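Local coordinates for SusD superfamily protein (Bacteroides vulgatus, PDB 3MYV), which probably binds polysaccharide at the outer membrane of a gut bacterium, at residues F122-T125 with R126-Y130; L384-R387 with S388-L391; E394-R397 with F398-L402. One frame throughout, in Å; residues are numbered along the deposited sequence. Where two conformers were deposited one is given.

The three contacts follow one another along the chain: contact 1 closes helix 103-128, contact 2 lies on helix 380-391, and contact 3 runs from the loop after that helix into helix 397-403. In space contact 3 lies between the other two, its centre about 13 Å from that of contact 1 and about 10 Å from that of contact 2; contacts 1 and 2 stay apart, their nearest atoms about 9 Å from each other. Arg-126 meets the ring of Phe-399 in a cation-pi pair, and Arg-387 forms a salt bridge with Asp-400. Helix 397-403 thus joins the N-terminal helical part of this SusD-family protein to helix 380-391 in its C-terminal part.

Contact 1: residues F122-T125 with R126-Y130; sequences FDLT and RCFGY. With EDO (1,2-ethanediol), chain I.
Residues 122-128 form the last turns of helix 103-128, and Gly-129 and Tyr-130 lead out of it; i to i+4 backbone bonds run from Arg-126 N to Phe-122 O through to Gly-129 N to Thr-125 O (3.0 Å). Arg-126 carries the side-chain contact, an i to i+3 salt bridge with Asp-123 near the helix C-terminus. Its CG stands between the backbone N and carbonyl carbon (chi1 61°), and the extended chain runs back toward Asp-123. There NE and NH2 grip a single carboxylate oxygen side-on: Asp-123 OD1 lies 2.7 Å from Arg-126 NH2 and 3.0 Å from Arg-126 NE, with carboxylate and guanidinium nearly coplanar. Near the guanidinium plane, Arg-126 NH2 also donates to O2 of a bound 1,2-ethanediol (3.1 Å), probably from the crystallisation liquor. Phe-122 covers one guanidinium face, its CE2 3.4 Å from Arg-126 CZ, while Arg-126 CD makes a CH-pi contact with the ring. Asp-123 OD2 accepts from the hydroxyls of Tyr-32 and Tyr-33, so both carboxylate oxygens are held. Leu-124 CD2 packs on Phe-128 CE2 at 3.8 Å. Leu-124 faces helix 77-94, Thr-125 faces helix 160-177, and Phe-122 meets Tyr-202 of helix 189-202 edge-to-face.

Contact 2: residues L384-R387 with S388-L391; sequences LDER and SKEL
Residues 384-387 and 388-391 are consecutive turns of helix 380-391, tied by four i to i+4 backbone bonds, from Ser-388 N to Leu-384 O (2.9 Å) through Leu-391 N to Arg-387 O. Glu-386 OE1 comes beside the Lys-389 methylenes, 3.8 Å from Lys-389 CD, the two side chains crossing. Their charged ends stop short of a salt bridge, and a water spans them, giving a proton to Glu-386 OE1 at 2.6 Å and accepting from Lys-389 NZ at 2.9 Å. The bend at chi2 (59°) turns the Glu-386 carboxylate toward the lysine, although its direct ionic partners are Arg-295 and Arg-382. A methionine in place of Lys-389, having no ammonium group, would probably leave this water without its donor and the Glu-386 charge less well balanced. Farther round the helix, Arg-387 and Leu-391 point the same way, with Arg-387 NH1 3.7 Å from Leu-391 CD1. Arg-387 pairs with Glu-343, while Glu-390 reaches Arg-295, Arg-333 and Arg-366 in a buried ionic network, its OE2 also hydrogen-bonded to the Tyr-234 hydroxyl. The helix is wedged between neighbours: Glu-386 and Glu-390 face helices 334-348 and 350-367, whereas Ser-388 packs against helix 281-288.

Contact 3: residues E394-R397 with F398-L402; sequences EGHR and FFDLL. With EDO (1,2-ethanediol), chain I.
The turn from the loop after helix 380-391 into helix 397-403 is a helix N-terminus in the SusD-family part of the chain, with His-396 and Arg-397 supplying the first carbonyls of the helical bonding. Asp-400 N reaches His-396 O at 2.9 Å, and Leu-401 N bonds to Arg-397 O. Gly-395 ahead of them has positive phi (87°), a conformation in which a side chain would collide with the carbonyl oxygen of Glu-394. The bound ethanediol lies close by, its O1 making weak, unsettled hydrogen bonds to Glu-394 O and Gly-395 O.

Among the packing contacts of flat groups, Leu-401 CD1 lies over one face of the Arg-397 guanidinium, offset toward its rim and 3.4 Å from Arg-397 NE. The bend of the arginine at chi2 (67°) folds it across the leucine, while its charge is paired chiefly with Asp-46. Phe-399 turns a ring edge to the backbone, its CD2 3.5 Å from Gly-395 O.

The polar contacts centre on Asp-400, which lies alongside His-396 and points the same way, with ring and carboxylate planes 26° apart. Asp-400 OD2 approaches His-396 CB at 3.3 Å, whereas OD1 pairs with Arg-403. The two side chains are further joined by a water lying in the plane of the imidazole, 2.8 Å from His-396 ND1, which donates to Asp-400 OD1 at 2.7 Å.

Contact 1: residues F122-T125 with R126-Y130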
# COMPACT_ATOMS: atom_id res chain seq x y z
N PHE A 122 -2.56 -7.34 -7.33
CA PHE A 122 -1.20 -7.01 -6.86
C PHE A 122 -1.06 -7.26 -5.37
O PHE A 122 -0.11 -7.91 -4.93
CB PHE A 122 -0.84 -5.55 -7.22
CG PHE A 122 0.46 -5.05 -6.60
CD1 PHE A 122 1.68 -5.62 -6.94
CD2 PHE A 122 0.46 -3.98 -5.73
CE1 PHE A 122 2.87 -5.14 -6.38
CE2 PHE A 122 1.64 -3.49 -5.18
CZ PHE A 122 2.85 -4.07 -5.52
N ASP A 123 -2.03 -6.78 -4.59
CA ASP A 123 -2.03 -7.01 -3.16
C ASP A 123 -2.07 -8.50 -2.81
O ASP A 123 -1.25 -8.98 -2.01
CB ASP A 123 -3.18 -6.23 -2.52
CG ASP A 123 -2.89 -4.72 -2.45
OD1 ASP A 123 -1.69 -4.34 -2.51
OD2 ASP A 123 -3.85 -3.92 -2.36
N LEU A 124 -2.94 -9.26 -3.47
CA LEU A 124 -2.94 -10.72 -3.31
C LEU A 124 -1.60 -11.35 -3.62
O LEU A 124 -1.18 -12.30 -2.93
CB LEU A 124 -4.02 -11.39 -4.16
CG LEU A 124 -5.46 -11.17 -3.68
CD1 LEU A 124 -6.49 -11.48 -4.81
CD2 LEU A 124 -5.77 -11.98 -2.41
N THR A 125 -0.93 -10.83 -4.63
CA THR A 125 0.35 -11.37 -5.05
C THR A 125 1.43 -11.07 -4.01
O THR A 125 2.22 -11.96 -3.65
CB THR A 125 0.75 -10.84 -6.43
OG1 THR A 125 -0.31 -11.10 -7.38
CG2 THR A 125 2.05 -11.46 -6.89
N ARG A 126 1.48 -9.83 -3.52
CA ARG A 126 2.51 -9.55 -2.51
C ARG A 126 2.22 -10.10 -1.10
O ARG A 126 3.14 -10.21 -0.29
CB ARG A 126 2.88 -8.07 -2.46
CG ARG A 126 1.76 -7.14 -2.11
CD ARG A 126 2.31 -5.72 -2.19
NE ARG A 126 1.23 -4.77 -2.07
CZ ARG A 126 1.35 -3.47 -1.76
NH1 ARG A 126 2.52 -2.95 -1.47
NH2 ARG A 126 0.27 -2.71 -1.71
N CYS A 127 0.95 -10.41 -0.81
CA CYS A 127 0.60 -11.04 0.45
C CYS A 127 0.71 -12.58 0.42
O CYS A 127 1.05 -13.17 1.45
CB CYS A 127 -0.80 -10.63 0.86
SG CYS A 127 -0.95 -8.92 1.30
N PHE A 128 0.43 -13.23 -0.72
CA PHE A 128 0.39 -14.70 -0.77
C PHE A 128 1.50 -15.40 -1.57
O PHE A 128 1.63 -16.61 -1.49
CB PHE A 128 -1.00 -15.18 -1.22
CG PHE A 128 -2.07 -14.82 -0.25
CD1 PHE A 128 -2.35 -15.66 0.84
CD2 PHE A 128 -2.77 -13.64 -0.37
CE1 PHE A 128 -3.32 -15.31 1.76
CE2 PHE A 128 -3.76 -13.29 0.57
CZ PHE A 128 -4.02 -14.12 1.63
N GLY A 129 2.30 -14.62 -2.31
CA GLY A 129 3.47 -15.11 -3.00
C GLY A 129 4.73 -14.43 -2.52
O GLY A 129 4.68 -13.32 -1.95
N TYR A 130 5.85 -15.13 -2.69
CA TYR A 130 7.14 -14.60 -2.32
C TYR A 130 7.45 -13.42 -3.26
O TYR A 130 6.91 -13.35 -4.39
CB TYR A 130 8.21 -15.71 -2.38
CG TYR A 130 8.13 -16.68 -1.23
CD1 TYR A 130 7.20 -17.71 -1.22
CD2 TYR A 130 8.97 -16.55 -0.13
CE1 TYR A 130 7.11 -18.59 -0.16
CE2 TYR A 130 8.90 -17.43 0.94
CZ TYR A 130 7.97 -18.45 0.93
OH TYR A 130 7.91 -19.34 2.00
C1 EDO I . -0.56 0.49 0.80
O1 EDO I . 0.76 -0.01 0.96
C2 EDO I . -0.73 1.11 -0.59
O2 EDO I . -1.04 0.11 -1.62
O HOH W 1 4.83 -11.63 -4.69

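Contact 2: residues L384-R387 with S388-L391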
# COMPACT_ATOMS: atom_id res chain seq x y z
N LEU A 384 16.15 3.59 0.90
CA LEU A 384 15.21 2.84 1.73
C LEU A 384 15.04 3.51 3.09
O LEU A 384 13.92 3.49 3.61
CB LEU A 384 15.62 1.38 1.92
CG LEU A 384 15.73 0.57 0.61
CD1 LEU A 384 16.25 -0.85 0.90
CD2 LEU A 384 14.42 0.49 -0.11
N ASP A 385 16.11 4.08 3.66
CA ASP A 385 16.00 4.88 4.90
C ASP A 385 15.08 6.09 4.68
O ASP A 385 14.33 6.45 5.56
CB ASP A 385 17.36 5.37 5.40
CG ASP A 385 18.24 4.26 5.97
OD1 ASP A 385 17.73 3.17 6.32
OD2 ASP A 385 19.44 4.50 6.11
N GLU A 386 15.13 6.69 3.49
CA GLU A 386 14.23 7.82 3.20
C GLU A 386 12.77 7.35 3.14
O GLU A 386 11.87 8.02 3.67
CB GLU A 386 14.63 8.58 1.94
CG GLU A 386 14.07 10.01 1.88
CD GLU A 386 14.49 10.88 3.05
OE1 GLU A 386 15.57 10.63 3.65
OE2 GLU A 386 13.78 11.84 3.36
N ARG A 387 12.55 6.19 2.52
CA ARG A 387 11.24 5.56 2.51
C ARG A 387 10.75 5.27 3.93
O ARG A 387 9.59 5.52 4.22
CB ARG A 387 11.24 4.25 1.73
CG ARG A 387 11.32 4.38 0.22
CD ARG A 387 11.49 2.99 -0.41
NE ARG A 387 11.16 2.98 -1.83
CZ ARG A 387 9.92 2.94 -2.32
NH1 ARG A 387 8.85 2.89 -1.52
NH2 ARG A 387 9.74 2.96 -3.63
N SER A 388 11.63 4.74 4.78
CA SER A 388 11.29 4.50 6.18
C SER A 388 10.72 5.77 6.83
O SER A 388 9.66 5.75 7.47
CB SER A 388 12.53 4.08 6.94
OG SER A 388 12.28 4.03 8.31
N LYS A 389 11.46 6.87 6.68
CA LYS A 389 11.09 8.17 7.25
C LYS A 389 9.77 8.68 6.72
O LYS A 389 8.88 9.11 7.48
CB LYS A 389 12.17 9.22 6.94
CG LYS A 389 13.51 9.04 7.67
CD LYS A 389 14.50 10.13 7.30
CE LYS A 389 15.93 9.77 7.73
NZ LYS A 389 16.89 10.92 7.75
N GLU A 390 9.64 8.63 5.41
CA GLU A 390 8.52 9.28 4.72
C GLU A 390 7.21 8.50 4.80
O GLU A 390 6.16 9.09 4.91
CB GLU A 390 8.86 9.46 3.24
CG GLU A 390 7.82 10.24 2.45
CD GLU A 390 7.61 11.66 2.97
OE1 GLU A 390 8.62 12.38 3.20
OE2 GLU A 390 6.43 12.07 3.16
N LEU A 391 7.29 7.17 4.73
CA LEU A 391 6.10 6.35 4.46
C LEU A 391 5.65 5.52 5.67
O LEU A 391 4.79 4.64 5.53
CB LEU A 391 6.35 5.45 3.23
CG LEU A 391 6.63 6.18 1.91
CD1 LEU A 391 7.07 5.20 0.79
CD2 LEU A 391 5.40 6.96 1.46
O HOH W 2 16.47 12.40 5.30

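Contact 3: residues E394-R397 with F398-L402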
# COMPACT_ATOMS: atom_id res chain seq x y z
N GLU A 394 2.02 3.94 6.35
CA GLU A 394 1.36 3.91 5.04
C GLU A 394 1.48 2.54 4.38
O GLU A 394 1.09 2.35 3.22
CB GLU A 394 1.91 5.02 4.12
CG GLU A 394 1.51 6.41 4.59
CD GLU A 394 2.20 7.50 3.80
OE1 GLU A 394 1.84 7.66 2.61
OE2 GLU A 394 3.06 8.21 4.35
N GLY A 395 2.02 1.56 5.10
CA GLY A 395 1.93 0.17 4.67
C GLY A 395 3.01 -0.31 3.73
O GLY A 395 2.78 -1.26 2.97
N HIS A 396 4.18 0.34 3.74
CA HIS A 396 5.25 0.02 2.78
C HIS A 396 6.43 -0.76 3.35
O HIS A 396 7.02 -1.57 2.63
CB HIS A 396 5.85 1.30 2.17
CG HIS A 396 4.89 2.09 1.34
ND1 HIS A 396 4.78 1.94 -0.03
CD2 HIS A 396 4.02 3.07 1.69
CE1 HIS A 396 3.88 2.79 -0.48
NE2 HIS A 396 3.40 3.49 0.53
N ARG A 397 6.83 -0.46 4.58
CA ARG A 397 8.15 -0.87 5.08
C ARG A 397 8.49 -2.34 4.94
O ARG A 397 9.58 -2.69 4.44
CB ARG A 397 8.36 -0.42 6.54
CG ARG A 397 9.76 -0.69 7.10
CD ARG A 397 10.87 0.15 6.42
NE ARG A 397 12.13 0.03 7.16
CZ ARG A 397 13.35 0.30 6.69
NH1 ARG A 397 13.52 0.70 5.46
NH2 ARG A 397 14.40 0.17 7.49
N PHE A 398 7.58 -3.22 5.38
CA PHE A 398 7.81 -4.64 5.22
C PHE A 398 8.11 -5.01 3.78
O PHE A 398 9.09 -5.70 3.52
CB PHE A 398 6.63 -5.47 5.78
CG PHE A 398 6.65 -6.94 5.42
CD1 PHE A 398 7.54 -7.83 6.04
CD2 PHE A 398 5.71 -7.46 4.52
CE1 PHE A 398 7.51 -9.18 5.73
CE2 PHE A 398 5.68 -8.80 4.23
CZ PHE A 398 6.59 -9.66 4.83
N PHE A 399 7.27 -4.57 2.85
CA PHE A 399 7.39 -4.92 1.44
C PHE A 399 8.67 -4.34 0.82
O PHE A 399 9.36 -5.01 0.04
CB PHE A 399 6.19 -4.41 0.65
CG PHE A 399 4.88 -5.02 1.04
CD1 PHE A 399 4.68 -6.38 0.93
CD2 PHE A 399 3.85 -4.22 1.51
CE1 PHE A 399 3.44 -6.94 1.26
CE2 PHE A 399 2.63 -4.77 1.85
CZ PHE A 399 2.43 -6.12 1.72
N ASP A 400 9.02 -3.12 1.23
CA ASP A 400 10.19 -2.45 0.66
C ASP A 400 11.50 -3.12 1.07
O ASP A 400 12.42 -3.24 0.28
CB ASP A 400 10.21 -0.96 1.03
CG ASP A 400 9.16 -0.14 0.26
OD1 ASP A 400 8.66 -0.56 -0.80
OD2 ASP A 400 8.84 0.95 0.73
N LEU A 401 11.58 -3.58 2.32
CA LEU A 401 12.77 -4.29 2.76
C LEU A 401 12.83 -5.67 2.10
O LEU A 401 13.88 -6.07 1.54
CB LEU A 401 12.81 -4.38 4.28
CG LEU A 401 13.19 -3.06 4.97
CD1 LEU A 401 12.95 -3.15 6.47
CD2 LEU A 401 14.67 -2.66 4.67
N LEU A 402 11.71 -6.38 2.12
CA LEU A 402 11.74 -7.78 1.68
C LEU A 402 11.99 -7.88 0.17
O LEU A 402 12.76 -8.72 -0.25
CB LEU A 402 10.50 -8.56 2.11
CG LEU A 402 10.93 -9.80 2.90
CD1 LEU A 402 11.79 -9.38 4.07
CD2 LEU A 402 9.76 -10.64 3.38
C1 EDO I . -0.56 0.49 0.80
O1 EDO I . 0.76 -0.01 0.96
C2 EDO I . -0.73 1.11 -0.59
O2 EDO I . -1.04 0.11 -1.62
O HOH W 3 6.24 0.13 -1.65